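Local atomic coordinates of probable porin (Pseudomonas aeruginosa, PDB entry 4FT6), a protein that probably lets small solutes cross the bacterial outer membrane as a beta-barrel porin of the OprD family. Residues Ser171-Arg175 with Asp277-Ala283; Arg205-Ile209 with Glu240-Leu245. All coordinates share one frame; numbering follows the deposited sequence.

Interaction 1. Residues Ser171-Arg175 with Asp277-Ala283; sequences SVDGR and DGMLYIA
D173 lays its side chain over one face of the Y281 ring, the two pointing the same way with carboxylate and ring planes only 12° apart. CB does the covering, a CH-pi contact 3.8 Å from D173 CB to the Y281 ring centroid and offset toward the rim. The D173 carboxylate runs on past the CE2 and CZ side; its OD2 is hydrogen-bonded to G284 N, while Y281 OH is hydrogen-bonded to N297 ND2. Beside this pair the backbones of V172 and I282 are bridged, a single bridge: D173 N donates to Y281 O (2.8 Å) and A283 N to S171 O (2.9 Å). At the other end R175 and D277 cross at about a right angle. The salt bridge from R175 NH2 to D277 OD1 (2.8 Å) has the oxygen close to the guanidinium plane, but NH2 meets the carboxylate from above its plane. A bend at chi2 (-68°) turns the arginine chain across L280, whose CD2 lies over one guanidinium face, and a water joins R175 NH1 to the same OD1. Two loops about 100 residues apart are thus clamped together, probably inside the porin barrel; L280 packs on T237 of strand 226-239 and I282 on Y210 of strand 210-223.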
ATOM      1  N   SER A 171      10.569 -10.676   5.902  1.00 47.27           N
ATOM      2  CA  SER A 171      11.252 -11.349   4.786  1.00 53.29           C
ATOM      3  C   SER A 171      10.986 -10.512   3.536  1.00 54.24           C
ATOM      4  O   SER A 171      10.255  -9.514   3.612  1.00 48.40           O
ATOM      5  CB  SER A 171      10.721 -12.775   4.605  1.00 51.14           C
ATOM      6  OG  SER A 171       9.415 -12.762   4.067  1.00 51.92           O
ATOM      7  N   VAL A 172      11.558 -10.873   2.390  1.00 49.35           N
ATOM      8  CA  VAL A 172      11.357  -9.992   1.245  1.00 56.22           C
ATOM      9  C   VAL A 172      10.398 -10.581   0.246  1.00 56.88           C
ATOM     10  O   VAL A 172      10.418 -11.792   0.010  1.00 56.85           O
ATOM     11  CB  VAL A 172      12.684  -9.499   0.602  1.00 60.46           C
ATOM     12  CG1 VAL A 172      13.877 -10.096   1.330  1.00 55.81           C
ATOM     13  CG2 VAL A 172      12.721  -9.764  -0.902  1.00 53.69           C
ATOM     14  N   ASP A 173       9.555  -9.713  -0.321  1.00 54.30           N
ATOM     15  CA  ASP A 173       8.469 -10.139  -1.193  1.00 51.93           C
ATOM     16  C   ASP A 173       8.971 -10.973  -2.351  1.00 53.29           C
ATOM     17  O   ASP A 173       9.960 -10.619  -2.990  1.00 59.55           O
ATOM     18  CB  ASP A 173       7.692  -8.944  -1.730  1.00 54.72           C
ATOM     19  CG  ASP A 173       6.374  -9.358  -2.340  1.00 61.49           C
ATOM     20  OD1 ASP A 173       6.357  -9.691  -3.538  1.00 61.30           O
ATOM     21  OD2 ASP A 173       5.354  -9.384  -1.613  1.00 69.79           O
ATOM     22  N   GLY A 174       8.311 -12.102  -2.592  1.00 56.33           N
ATOM     23  CA  GLY A 174       8.657 -12.962  -3.708  1.00 49.33           C
ATOM     24  C   GLY A 174       9.810 -13.907  -3.455  1.00 57.83           C
ATOM     25  O   GLY A 174      10.020 -14.825  -4.240  1.00 68.00           O
ATOM     26  N   ARG A 175      10.563 -13.700  -2.377  1.00 69.48           N
ATOM     27  CA  ARG A 175      11.713 -14.571  -2.084  1.00 73.00           C
ATOM     28  C   ARG A 175      11.457 -15.544  -0.937  1.00 67.25           C
ATOM     29  O   ARG A 175      11.542 -16.761  -1.106  1.00 72.98           O
ATOM     30  CB  ARG A 175      12.977 -13.751  -1.775  1.00 70.84           C
ATOM     31  CG  ARG A 175      13.333 -12.682  -2.800  1.00 61.93           C
ATOM     32  CD  ARG A 175      13.761 -13.262  -4.133  1.00 62.36           C
ATOM     33  NE  ARG A 175      14.162 -12.222  -5.092  1.00 71.25           N
ATOM     34  CZ  ARG A 175      15.423 -11.937  -5.419  1.00 68.34           C
ATOM     35  NH1 ARG A 175      16.418 -12.615  -4.868  1.00 67.84           N
ATOM     36  NH2 ARG A 175      15.695 -10.977  -6.300  1.00 59.93           N
ATOM     37  N   ASP A 277      18.572  -7.863 -10.196  1.00 62.20           N
ATOM     38  CA  ASP A 277      17.350  -8.162  -9.458  1.00 58.70           C
ATOM     39  C   ASP A 277      16.313  -7.087  -9.725  1.00 58.67           C
ATOM     40  O   ASP A 277      16.661  -5.934 -10.009  1.00 57.32           O
ATOM     41  CB  ASP A 277      17.620  -8.219  -7.952  1.00 54.97           C
ATOM     42  CG  ASP A 277      18.531  -9.359  -7.562  1.00 66.38           C
ATOM     43  OD1 ASP A 277      18.076 -10.527  -7.605  1.00 70.76           O
ATOM     44  OD2 ASP A 277      19.697  -9.090  -7.185  1.00 71.07           O
ATOM     45  N   GLY A 278      15.043  -7.471  -9.645  1.00 55.58           N
ATOM     46  CA  GLY A 278      13.961  -6.510  -9.730  1.00 54.49           C
ATOM     47  C   GLY A 278      13.772  -5.833  -8.379  1.00 57.50           C
ATOM     48  O   GLY A 278      14.582  -6.026  -7.459  1.00 59.18           O
ATOM     49  N   MET A 279      12.708  -5.042  -8.253  1.00 57.44           N
ATOM     50  CA  MET A 279      12.427  -4.320  -7.012  1.00 53.59           C
ATOM     51  C   MET A 279      12.385  -5.252  -5.791  1.00 59.49           C
ATOM     52  O   MET A 279      11.768  -6.317  -5.819  1.00 61.89           O
ATOM     53  CB  MET A 279      11.106  -3.572  -7.123  1.00 47.85           C
ATOM     54  CG  MET A 279      10.684  -2.927  -5.836  1.00 51.45           C
ATOM     55  SD  MET A 279      11.522  -1.363  -5.610  1.00 63.56           S
ATOM     56  CE  MET A 279      11.008  -0.936  -3.937  1.00 58.47           C
ATOM     57  N   LEU A 280      13.067  -4.839  -4.732  1.00 56.43           N
ATOM     58  CA  LEU A 280      13.172  -5.595  -3.503  1.00 47.78           C
ATOM     59  C   LEU A 280      12.422  -4.824  -2.416  1.00 50.60           C
ATOM     60  O   LEU A 280      12.652  -3.631  -2.204  1.00 52.98           O
ATOM     61  CB  LEU A 280      14.642  -5.774  -3.107  1.00 47.63           C
ATOM     62  CG  LEU A 280      15.451  -6.641  -4.079  1.00 57.44           C
ATOM     63  CD1 LEU A 280      16.968  -6.409  -3.952  1.00 54.04           C
ATOM     64  CD2 LEU A 280      15.116  -8.114  -3.856  1.00 51.88           C
ATOM     65  N   TYR A 281      11.503  -5.502  -1.735  1.00 50.67           N
ATOM     66  CA  TYR A 281      10.690  -4.857  -0.705  1.00 49.82           C
ATOM     67  C   TYR A 281      10.196  -5.872   0.313  1.00 53.74           C
ATOM     68  O   TYR A 281      10.432  -7.088   0.180  1.00 55.54           O
ATOM     69  CB  TYR A 281       9.526  -4.063  -1.328  1.00 46.96           C
ATOM     70  CG  TYR A 281       8.660  -4.825  -2.323  1.00 50.51           C
ATOM     71  CD1 TYR A 281       9.103  -5.107  -3.614  1.00 57.27           C
ATOM     72  CD2 TYR A 281       7.376  -5.217  -1.987  1.00 57.86           C
ATOM     73  CE1 TYR A 281       8.279  -5.794  -4.531  1.00 61.48           C
ATOM     74  CE2 TYR A 281       6.557  -5.896  -2.884  1.00 61.31           C
ATOM     75  CZ  TYR A 281       7.005  -6.182  -4.148  1.00 65.97           C
ATOM     76  OH  TYR A 281       6.166  -6.848  -5.014  1.00 65.94           O
ATOM     77  N   ILE A 282       9.503  -5.395   1.334  1.00 47.45           N
ATOM     78  CA  ILE A 282       9.122  -6.322   2.387  1.00 57.56           C
ATOM     79  C   ILE A 282       7.872  -7.126   2.013  1.00 60.28           C
ATOM     80  O   ILE A 282       6.952  -6.617   1.356  1.00 60.07           O
ATOM     81  CB  ILE A 282       9.095  -5.616   3.756  1.00 56.79           C
ATOM     82  CG1 ILE A 282      10.542  -5.461   4.214  1.00 53.51           C
ATOM     83  CG2 ILE A 282       8.324  -6.405   4.793  1.00 49.55           C
ATOM     84  CD1 ILE A 282      10.695  -4.403   5.182  1.00 65.23           C
ATOM     85  N   ALA A 283       7.883  -8.408   2.362  1.00 57.24           N
ATOM     86  CA  ALA A 283       6.821  -9.334   1.950  1.00 62.12           C
ATOM     87  C   ALA A 283       5.424  -8.766   2.216  1.00 64.02           C
ATOM     88  O   ALA A 283       5.114  -8.382   3.345  1.00 57.63           O
ATOM     89  CB  ALA A 283       6.980 -10.680   2.661  1.00 56.92           C
TER
HETATM   90  O   HOH W   1      18.453 -12.986  -6.325  1.00 56.85           O

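Interaction 2. Residues Arg205-Ile209 with Glu240-Leu245; sequences RLQDI and EGAAKL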
ATOM      1  N   ARG A 205      17.311  -0.869   6.464  1.00 59.98           N
ATOM      2  CA  ARG A 205      18.234  -1.967   6.650  1.00 59.63           C
ATOM      3  C   ARG A 205      17.482  -3.190   7.144  1.00 62.67           C
ATOM      4  O   ARG A 205      17.150  -3.279   8.337  1.00 67.89           O
ATOM      5  CB  ARG A 205      19.260  -1.564   7.703  1.00 67.93           C
ATOM      6  CG  ARG A 205      20.387  -2.552   7.911  1.00 83.35           C
ATOM      7  CD  ARG A 205      21.613  -2.086   7.154  1.00102.41           C
ATOM      8  NE  ARG A 205      22.009  -0.728   7.523  1.00111.97           N
ATOM      9  CZ  ARG A 205      23.113  -0.126   7.092  1.00116.44           C
ATOM     10  NH1 ARG A 205      23.944  -0.763   6.276  1.00115.10           N
ATOM     11  NH2 ARG A 205      23.388   1.111   7.481  1.00119.42           N
ATOM     12  N   LEU A 206      17.202  -4.134   6.247  1.00 53.48           N
ATOM     13  CA  LEU A 206      16.658  -5.418   6.690  1.00 51.92           C
ATOM     14  C   LEU A 206      17.817  -6.324   7.097  1.00 58.82           C
ATOM     15  O   LEU A 206      18.494  -6.913   6.242  1.00 60.97           O
ATOM     16  CB  LEU A 206      15.824  -6.073   5.598  1.00 49.82           C
ATOM     17  CG  LEU A 206      15.225  -7.373   6.106  1.00 54.23           C
ATOM     18  CD1 LEU A 206      14.245  -7.042   7.227  1.00 57.28           C
ATOM     19  CD2 LEU A 206      14.563  -8.129   4.982  1.00 54.39           C
ATOM     20  N   GLN A 207      18.047  -6.419   8.404  1.00 66.46           N
ATOM     21  CA  GLN A 207      19.263  -7.030   8.950  1.00 62.91           C
ATOM     22  C   GLN A 207      19.680  -8.323   8.269  1.00 63.71           C
ATOM     23  O   GLN A 207      18.881  -9.256   8.153  1.00 65.30           O
ATOM     24  CB  GLN A 207      19.103  -7.291  10.447  1.00 60.83           C
ATOM     25  CG  GLN A 207      20.279  -8.023  11.085  1.00 66.07           C
ATOM     26  CD  GLN A 207      20.192  -8.039  12.596  1.00 72.44           C
ATOM     27  OE1 GLN A 207      19.429  -8.811  13.181  1.00 79.96           O
ATOM     28  NE2 GLN A 207      20.963  -7.170  13.238  1.00 75.89           N
ATOM     29  N   ASP A 208      20.929  -8.341   7.804  1.00 59.94           N
ATOM     30  CA  ASP A 208      21.554  -9.500   7.169  1.00 54.15           C
ATOM     31  C   ASP A 208      20.934  -9.916   5.820  1.00 56.50           C
ATOM     32  O   ASP A 208      21.296 -10.937   5.233  1.00 62.80           O
ATOM     33  CB  ASP A 208      21.631 -10.660   8.163  1.00 56.28           C
ATOM     34  CG  ASP A 208      22.809 -10.528   9.124  1.00 66.87           C
ATOM     35  OD1 ASP A 208      23.927 -10.170   8.676  1.00 67.29           O
ATOM     36  OD2 ASP A 208      22.617 -10.774  10.334  1.00 74.73           O
ATOM     37  N   ILE A 209      20.031  -9.098   5.306  1.00 51.12           N
ATOM     38  CA  ILE A 209      19.444  -9.400   4.020  1.00 61.07           C
ATOM     39  C   ILE A 209      19.700  -8.279   3.007  1.00 58.63           C
ATOM     40  O   ILE A 209      20.352  -8.500   1.976  1.00 51.42           O
ATOM     41  CB  ILE A 209      17.937  -9.712   4.153  1.00 59.88           C
ATOM     42  CG1 ILE A 209      17.760 -10.953   5.027  1.00 61.09           C
ATOM     43  CG2 ILE A 209      17.310  -9.914   2.772  1.00 51.40           C
ATOM     44  CD1 ILE A 209      16.307 -11.307   5.362  1.00 53.46           C
ATOM     45  N   GLU A 240      23.250  -6.887   2.330  1.00 66.86           N
ATOM     46  CA  GLU A 240      23.773  -6.295   3.557  1.00 67.77           C
ATOM     47  C   GLU A 240      24.187  -7.378   4.549  1.00 68.27           C
ATOM     48  O   GLU A 240      23.496  -8.395   4.690  1.00 66.73           O
ATOM     49  CB  GLU A 240      22.683  -5.435   4.200  1.00 72.13           C
ATOM     50  CG  GLU A 240      23.185  -4.476   5.257  1.00 85.11           C
ATOM     51  CD  GLU A 240      23.188  -5.063   6.655  1.00 94.37           C
ATOM     52  OE1 GLU A 240      23.744  -4.410   7.556  1.00101.64           O
ATOM     53  OE2 GLU A 240      22.636  -6.162   6.867  1.00 98.21           O
ATOM     54  N   GLY A 241      25.296  -7.156   5.248  1.00 64.24           N
ATOM     55  CA  GLY A 241      25.733  -8.067   6.290  1.00 53.76           C
ATOM     56  C   GLY A 241      26.037  -9.469   5.798  1.00 56.64           C
ATOM     57  O   GLY A 241      26.770  -9.646   4.817  1.00 57.77           O
ATOM     58  N   ALA A 242      25.471 -10.464   6.482  1.00 53.14           N
ATOM     59  CA  ALA A 242      25.666 -11.871   6.126  1.00 63.46           C
ATOM     60  C   ALA A 242      25.064 -12.186   4.756  1.00 63.85           C
ATOM     61  O   ALA A 242      25.429 -13.188   4.134  1.00 66.28           O
ATOM     62  CB  ALA A 242      25.072 -12.796   7.202  1.00 57.58           C
ATOM     63  N   ALA A 243      24.133 -11.342   4.314  1.00 56.31           N
ATOM     64  CA  ALA A 243      23.612 -11.414   2.958  1.00 63.71           C
ATOM     65  C   ALA A 243      22.948 -12.767   2.701  1.00 59.62           C
ATOM     66  O   ALA A 243      23.356 -13.527   1.810  1.00 56.22           O
ATOM     67  CB  ALA A 243      24.729 -11.147   1.939  1.00 51.49           C
ATOM     68  N   LYS A 244      21.893 -13.043   3.459  1.00 59.59           N
ATOM     69  CA  LYS A 244      21.262 -14.356   3.430  1.00 57.41           C
ATOM     70  C   LYS A 244      20.608 -14.716   2.094  1.00 60.91           C
ATOM     71  O   LYS A 244      20.658 -15.866   1.662  1.00 70.05           O
ATOM     72  CB  LYS A 244      20.271 -14.474   4.576  1.00 61.17           C
ATOM     73  CG  LYS A 244      20.961 -14.657   5.905  1.00 62.32           C
ATOM     74  CD  LYS A 244      20.069 -14.195   7.034  1.00 62.56           C
ATOM     75  CE  LYS A 244      19.201 -15.302   7.548  1.00 57.91           C
ATOM     76  NZ  LYS A 244      18.313 -14.755   8.608  1.00 69.52           N
ATOM     77  N   LEU A 245      20.018 -13.736   1.426  1.00 51.82           N
ATOM     78  CA  LEU A 245      19.495 -13.989   0.097  1.00 51.36           C
ATOM     79  C   LEU A 245      20.605 -14.006  -0.951  1.00 57.22           C
ATOM     80  O   LEU A 245      20.322 -14.153  -2.135  1.00 66.57           O
ATOM     81  CB  LEU A 245      18.429 -12.960  -0.274  1.00 49.17           C
ATOM     82  CG  LEU A 245      17.067 -13.270   0.342  1.00 51.82           C
ATOM     83  CD1 LEU A 245      16.075 -12.249  -0.110  1.00 49.56           C
ATOM     84  CD2 LEU A 245      16.606 -14.662  -0.073  1.00 48.06           C
TER
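D208, in the tight turn between strands 197-206 and 210-223, is held by the 240-245 loop at three points. Its backbone N donates to E240 OE2 (2.9 Å), which it meets nearly along the C-O axis. Its carbonyl O takes the backbone N of K244 at 2.8 Å in an almost straight bond (165°). The third is the side chain: D208 OD1 accepts from A242 N at 2.7 Å, on the anti side of the carboxylate and 22° out of its plane. A242 N lies in a type II' turn from E240 to A243, with G241 at its second position. This turn is exposed at G241 and A242. Elsewhere the packing is apolar: CG2 of I209 meets CD1 of L245 at 3.9 Å, and the aliphatic K244 CD runs beside D208 CB before NZ goes on to the backbone O of F179. A further backbone bond, from E240 N to I209 O, is weak.

The side of R205 and E240 is looser. The two cross at about a right angle, their flat ends 64° apart, and E240 OE1 sits nearer R205 CD than any guanidinium nitrogen; the salt bridge from E240 OE1 to R205 NH1 is long, 3.9 Å.

Here the turn between strands 197-206 and 210-223 packs on the loop that follows strand 226-239. R205 pairs through its backbone with D184 of strand 183-192, while R205 and E240 both touch R211 on strand 210-223, the strand lying between 197-206 and 226-239.

Interactions 1 and 2 lie about 12 Å apart, centre to centre, on the same side of the chain's centre, and they touch. V172 is the shared residue: its CG1 packs against I209 CG2 at 3.7 Å and also against L245 CD1, while R175 CB lies against L245 too. Along the chain the order is 171-175, 205-209, 240-245, 277-283, so both segments of interaction 2 fall between those of interaction 1. Strands 210-223 and 226-239 run between the segments of interaction 2 and also carry residues that pack on 277-283. Four connections of one wall are thus joined into a continuous cluster, consistent with loops that help shape the entrance of a porin.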